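Local coordinates for periplasmic cell division protein (SufI) (Aquifex aeolicus, PDB 6SYY) that is a multicopper oxidase that holds four copper ions and probably oxidises its substrates while reducing dioxygen, at residues A105-I116 with Y134-Y144. Residues are numbered along the deposited sequence; the frame is centred on the assembly and turned at random.
Sequences ADFVNNSGEDSI and YAVKDGETYSY
The Tyr-144 ring takes Ala-105 O at its edge, in plane, and there its CE1 also rests 3.7 Å from Phe-107 CB; over the centre of one face lies CD2 of Tyr-142, and Tyr-144 CD2 in turn lies in plane at the edge of the Tyr-142 ring. Ile-116 crosses both tyrosines at a slant, its CD1 3.6 Å from Tyr-142 CD2 and 3.3 Å from Tyr-144 OH, an oxygen that hydrogen-bonds Ile-117 O. The Phe-107 ring has Asn-109 N toward the rim of one face, while Val-136 CG2 approaches it obliquely.

The backbones of strands 102-110 and 141-143 run antiparallel, with Phe-107 and Tyr-142 as a hydrogen-bonded pair; a separate bridge joins Ser-115 to Val-136. Asn-109 ties the two together. With CG anti to the backbone N (chi1 -174°), its amide reaches into the loop: ND2 donates to Glu-113 O at 2.7 Å and to Val-136 O at 3.0 Å, both close to the amide plane, and OD1 closes an Asx turn with Ser-111 N while taking Ser-111 OG in plane, on a lone pair. A leucine here would probably leave Glu-113 O without this donor and Ser-111 N without its acceptor, loosening the loop at 111-113, though Gly-112 N would still be held by Asp-138 OD1, 2.8 Å away above the carboxylate plane.

The chemistry is thus divided: hydrogen bonds fix the loop of this cupredoxin-like domain, and Ile-116 carries the apolar packing to within about 4 Å, side chain to side chain, of the copper ligand His-161.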
loop_
_atom_site.group_PDB
_atom_site.type_symbol
_atom_site.label_atom_id
_atom_site.label_comp_id
_atom_site.label_asym_id
_atom_site.label_seq_id
_atom_site.Cartn_x
_atom_site.Cartn_y
_atom_site.Cartn_z
ATOM N N ALA A 105 7.818 -18.721 -2.508
ATOM C CA ALA A 105 6.391 -18.737 -2.210
ATOM C C ALA A 105 5.617 -19.516 -3.263
ATOM O O ALA A 105 5.908 -19.427 -4.459
ATOM C CB ALA A 105 5.823 -17.319 -2.113
ATOM N N ASP A 106 4.629 -20.283 -2.802
ATOM C CA ASP A 106 3.639 -20.921 -3.658
ATOM C C ASP A 106 2.271 -20.371 -3.296
ATOM O O ASP A 106 1.872 -20.416 -2.126
ATOM C CB ASP A 106 3.631 -22.447 -3.503
ATOM C CG ASP A 106 5.012 -23.050 -3.580
ATOM O OD1 ASP A 106 5.461 -23.637 -2.572
ATOM O OD2 ASP A 106 5.653 -22.924 -4.643
ATOM N N PHE A 107 1.562 -19.848 -4.290
ATOM C CA PHE A 107 0.194 -19.390 -4.097
ATOM C C PHE A 107 -0.761 -20.524 -4.442
ATOM O O PHE A 107 -0.807 -20.974 -5.592
ATOM C CB PHE A 107 -0.101 -18.161 -4.953
ATOM C CG PHE A 107 -1.562 -17.830 -5.045
ATOM C CD1 PHE A 107 -2.339 -17.729 -3.898
ATOM C CD2 PHE A 107 -2.163 -17.618 -6.275
ATOM C CE1 PHE A 107 -3.690 -17.426 -3.978
ATOM C CE2 PHE A 107 -3.514 -17.310 -6.365
ATOM C CZ PHE A 107 -4.278 -17.214 -5.216
ATOM N N VAL A 108 -1.519 -20.982 -3.452
ATOM C CA VAL A 108 -2.554 -21.990 -3.652
ATOM C C VAL A 108 -3.898 -21.275 -3.675
ATOM O O VAL A 108 -4.267 -20.595 -2.709
ATOM C CB VAL A 108 -2.509 -23.064 -2.557
ATOM C CG1 VAL A 108 -3.492 -24.178 -2.873
ATOM C CG2 VAL A 108 -1.094 -23.598 -2.413
ATOM N N ASN A 109 -4.631 -21.424 -4.773
ATOM C CA ASN A 109 -5.832 -20.632 -5.028
ATOM C C ASN A 109 -7.072 -21.472 -4.743
ATOM O O ASN A 109 -7.450 -22.331 -5.543
ATOM C CB ASN A 109 -5.837 -20.115 -6.463
ATOM C CG ASN A 109 -6.992 -19.171 -6.737
ATOM O OD1 ASN A 109 -7.648 -18.687 -5.812
ATOM N ND2 ASN A 109 -7.240 -18.893 -8.012
ATOM N N ASN A 110 -7.714 -21.211 -3.607
ATOM C CA ASN A 110 -9.025 -21.767 -3.295
ATOM C C ASN A 110 -10.061 -20.656 -3.164
ATOM O O ASN A 110 -11.041 -20.791 -2.430
ATOM C CB ASN A 110 -8.975 -22.608 -2.019
ATOM C CG ASN A 110 -8.100 -23.839 -2.161
ATOM O OD1 ASN A 110 -7.911 -24.356 -3.262
ATOM N ND2 ASN A 110 -7.565 -24.320 -1.043
ATOM N N SER A 111 -9.845 -19.545 -3.866
ATOM C CA SER A 111 -10.726 -18.389 -3.766
ATOM C C SER A 111 -11.987 -18.517 -4.610
ATOM O O SER A 111 -12.892 -17.689 -4.462
ATOM C CB SER A 111 -9.974 -17.120 -4.172
ATOM O OG SER A 111 -9.703 -17.113 -5.564
ATOM N N GLY A 112 -12.073 -19.515 -5.490
ATOM C CA GLY A 112 -13.237 -19.695 -6.329
ATOM C C GLY A 112 -13.158 -19.061 -7.702
ATOM O O GLY A 112 -14.060 -19.279 -8.521
ATOM N N GLU A 113 -12.115 -18.286 -7.985
ATOM C CA GLU A 113 -11.937 -17.675 -9.293
ATOM C C GLU A 113 -10.445 -17.495 -9.539
ATOM O O GLU A 113 -9.618 -17.763 -8.663
ATOM C CB GLU A 113 -12.683 -16.340 -9.383
ATOM C CG GLU A 113 -12.312 -15.357 -8.286
ATOM C CD GLU A 113 -13.016 -14.025 -8.440
ATOM O OE1 GLU A 113 -12.742 -13.318 -9.432
ATOM O OE2 GLU A 113 -13.851 -13.687 -7.574
ATOM N N ASP A 114 -10.106 -17.034 -10.743
ATOM C CA ASP A 114 -8.716 -16.741 -11.069
ATOM C C ASP A 114 -8.137 -15.733 -10.084
ATOM O O ASP A 114 -8.820 -14.800 -9.650
ATOM C CB ASP A 114 -8.599 -16.191 -12.494
ATOM C CG ASP A 114 -8.968 -17.211 -13.551
ATOM O OD1 ASP A 114 -9.516 -18.276 -13.193
ATOM O OD2 ASP A 114 -8.703 -16.945 -14.743
ATOM N N SER A 115 -6.870 -15.918 -9.729
ATOM C CA SER A 115 -6.225 -14.985 -8.816
ATOM C C SER A 115 -4.714 -15.150 -8.894
ATOM O O SER A 115 -4.196 -16.132 -9.434
ATOM C CB SER A 115 -6.716 -15.177 -7.377
ATOM O OG SER A 115 -6.214 -14.146 -6.541
ATOM N N ILE A 116 -4.018 -14.160 -8.336
ATOM C CA ILE A 116 -2.566 -14.166 -8.226
ATOM C C ILE A 116 -2.215 -13.144 -7.159
ATOM O O ILE A 116 -2.902 -12.135 -7.008
ATOM C CB ILE A 116 -1.889 -13.844 -9.584
ATOM C CG1 ILE A 116 -0.373 -14.045 -9.498
ATOM C CG2 ILE A 116 -2.226 -12.431 -10.048
ATOM C CD1 ILE A 116 0.047 -15.503 -9.526
ATOM N N TYR A 134 -0.261 -14.306 -15.276
ATOM C CA TYR A 134 0.083 -15.538 -14.585
ATOM C C TYR A 134 -0.989 -15.995 -13.607
ATOM O O TYR A 134 -0.769 -16.968 -12.880
ATOM C CB TYR A 134 1.414 -15.369 -13.853
ATOM C CG TYR A 134 2.575 -15.311 -14.802
ATOM C CD1 TYR A 134 3.016 -16.458 -15.449
ATOM C CD2 TYR A 134 3.221 -14.115 -15.070
ATOM C CE1 TYR A 134 4.075 -16.421 -16.332
ATOM C CE2 TYR A 134 4.285 -14.064 -15.956
ATOM C CZ TYR A 134 4.707 -15.223 -16.584
ATOM O OH TYR A 134 5.761 -15.191 -17.469
ATOM N N ALA A 135 -2.129 -15.311 -13.561
ATOM C CA ALA A 135 -3.200 -15.709 -12.661
ATOM C C ALA A 135 -3.595 -17.157 -12.921
ATOM O O ALA A 135 -3.619 -17.618 -14.066
ATOM C CB ALA A 135 -4.407 -14.788 -12.832
ATOM N N VAL A 136 -3.884 -17.880 -11.846
ATOM C CA VAL A 136 -4.204 -19.299 -11.926
ATOM C C VAL A 136 -5.668 -19.495 -11.559
ATOM O O VAL A 136 -6.259 -18.701 -10.815
ATOM C CB VAL A 136 -3.286 -20.140 -11.016
ATOM C CG1 VAL A 136 -1.838 -19.944 -11.413
ATOM C CG2 VAL A 136 -3.494 -19.764 -9.558
ATOM N N LYS A 137 -6.251 -20.565 -12.091
ATOM C CA LYS A 137 -7.650 -20.875 -11.856
ATOM C C LYS A 137 -7.856 -21.401 -10.433
ATOM O O LYS A 137 -6.907 -21.754 -9.727
ATOM C CB LYS A 137 -8.143 -21.903 -12.874
ATOM C CG LYS A 137 -8.041 -21.457 -14.327
ATOM C CD LYS A 137 -8.534 -22.547 -15.268
ATOM C CE LYS A 137 -8.805 -22.000 -16.663
ATOM N NZ LYS A 137 -7.595 -21.373 -17.261
ATOM N N ASP A 138 -9.121 -21.443 -10.013
ATOM C CA ASP A 138 -9.463 -22.036 -8.725
ATOM C C ASP A 138 -9.014 -23.493 -8.696
ATOM O O ASP A 138 -9.172 -24.229 -9.673
ATOM C CB ASP A 138 -10.973 -21.933 -8.468
ATOM C CG ASP A 138 -11.399 -22.578 -7.147
ATOM O OD1 ASP A 138 -11.033 -22.058 -6.067
ATOM O OD2 ASP A 138 -12.113 -23.603 -7.189
ATOM N N GLY A 139 -8.434 -23.903 -7.568
ATOM C CA GLY A 139 -7.827 -25.208 -7.438
ATOM C C GLY A 139 -6.400 -25.298 -7.928
ATOM O O GLY A 139 -5.757 -26.335 -7.722
ATOM N N GLU A 140 -5.874 -24.253 -8.559
ATOM C CA GLU A 140 -4.529 -24.275 -9.112
ATOM C C GLU A 140 -3.546 -23.553 -8.197
ATOM O O GLU A 140 -3.918 -22.840 -7.260
ATOM C CB GLU A 140 -4.510 -23.659 -10.517
ATOM C CG GLU A 140 -4.959 -24.632 -11.613
ATOM C CD GLU A 140 -4.885 -24.038 -13.009
ATOM O OE1 GLU A 140 -4.587 -22.825 -13.135
ATOM O OE2 GLU A 140 -5.129 -24.790 -13.978
ATOM N N THR A 141 -2.266 -23.750 -8.491
ATOM C CA THR A 141 -1.179 -23.213 -7.687
ATOM C C THR A 141 -0.213 -22.474 -8.597
ATOM O O THR A 141 0.159 -22.992 -9.657
ATOM C CB THR A 141 -0.446 -24.334 -6.935
ATOM O OG1 THR A 141 -1.326 -24.918 -5.965
ATOM C CG2 THR A 141 0.794 -23.799 -6.236
ATOM N N TYR A 142 0.184 -21.268 -8.199
ATOM C CA TYR A 142 1.265 -20.565 -8.876
ATOM C C TYR A 142 2.503 -20.614 -7.994
ATOM O O TYR A 142 2.514 -20.049 -6.897
ATOM C CB TYR A 142 0.912 -19.117 -9.211
ATOM C CG TYR A 142 1.982 -18.483 -10.068
ATOM C CD1 TYR A 142 2.081 -18.789 -11.416
ATOM C CD2 TYR A 142 2.918 -17.618 -9.521
ATOM C CE1 TYR A 142 3.066 -18.231 -12.205
ATOM C CE2 TYR A 142 3.908 -17.056 -10.304
ATOM C CZ TYR A 142 3.976 -17.367 -11.644
ATOM O OH TYR A 142 4.960 -16.813 -12.429
ATOM N N SER A 143 3.536 -21.290 -8.482
ATOM C CA SER A 143 4.821 -21.360 -7.800
ATOM C C SER A 143 5.674 -20.191 -8.273
ATOM O O SER A 143 6.120 -20.164 -9.425
ATOM C CB SER A 143 5.504 -22.690 -8.090
ATOM O OG SER A 143 6.854 -22.653 -7.672
ATOM N N TYR A 144 5.887 -19.225 -7.398
ATOM C CA TYR A 144 6.748 -18.101 -7.722
ATOM C C TYR A 144 8.195 -18.569 -7.752
ATOM O O TYR A 144 8.684 -19.093 -6.743
ATOM C CB TYR A 144 6.582 -16.987 -6.696
ATOM C CG TYR A 144 5.217 -16.352 -6.682
ATOM C CD1 TYR A 144 4.164 -16.936 -5.991
ATOM C CD2 TYR A 144 4.985 -15.160 -7.354
ATOM C CE1 TYR A 144 2.915 -16.354 -5.976
ATOM C CE2 TYR A 144 3.742 -14.570 -7.343
ATOM C CZ TYR A 144 2.710 -15.168 -6.653
ATOM O OH TYR A 144 1.471 -14.572 -6.649
HETATM O O HOH W 1 9.015 -17.122 -4.621
HETATM O O HOH W 2 6.727 -24.816 -6.001
HETATM O O HOH W 3 -11.053 -20.120 -11.780
HETATM O O HOH W 4 -6.933 -18.712 -16.300
#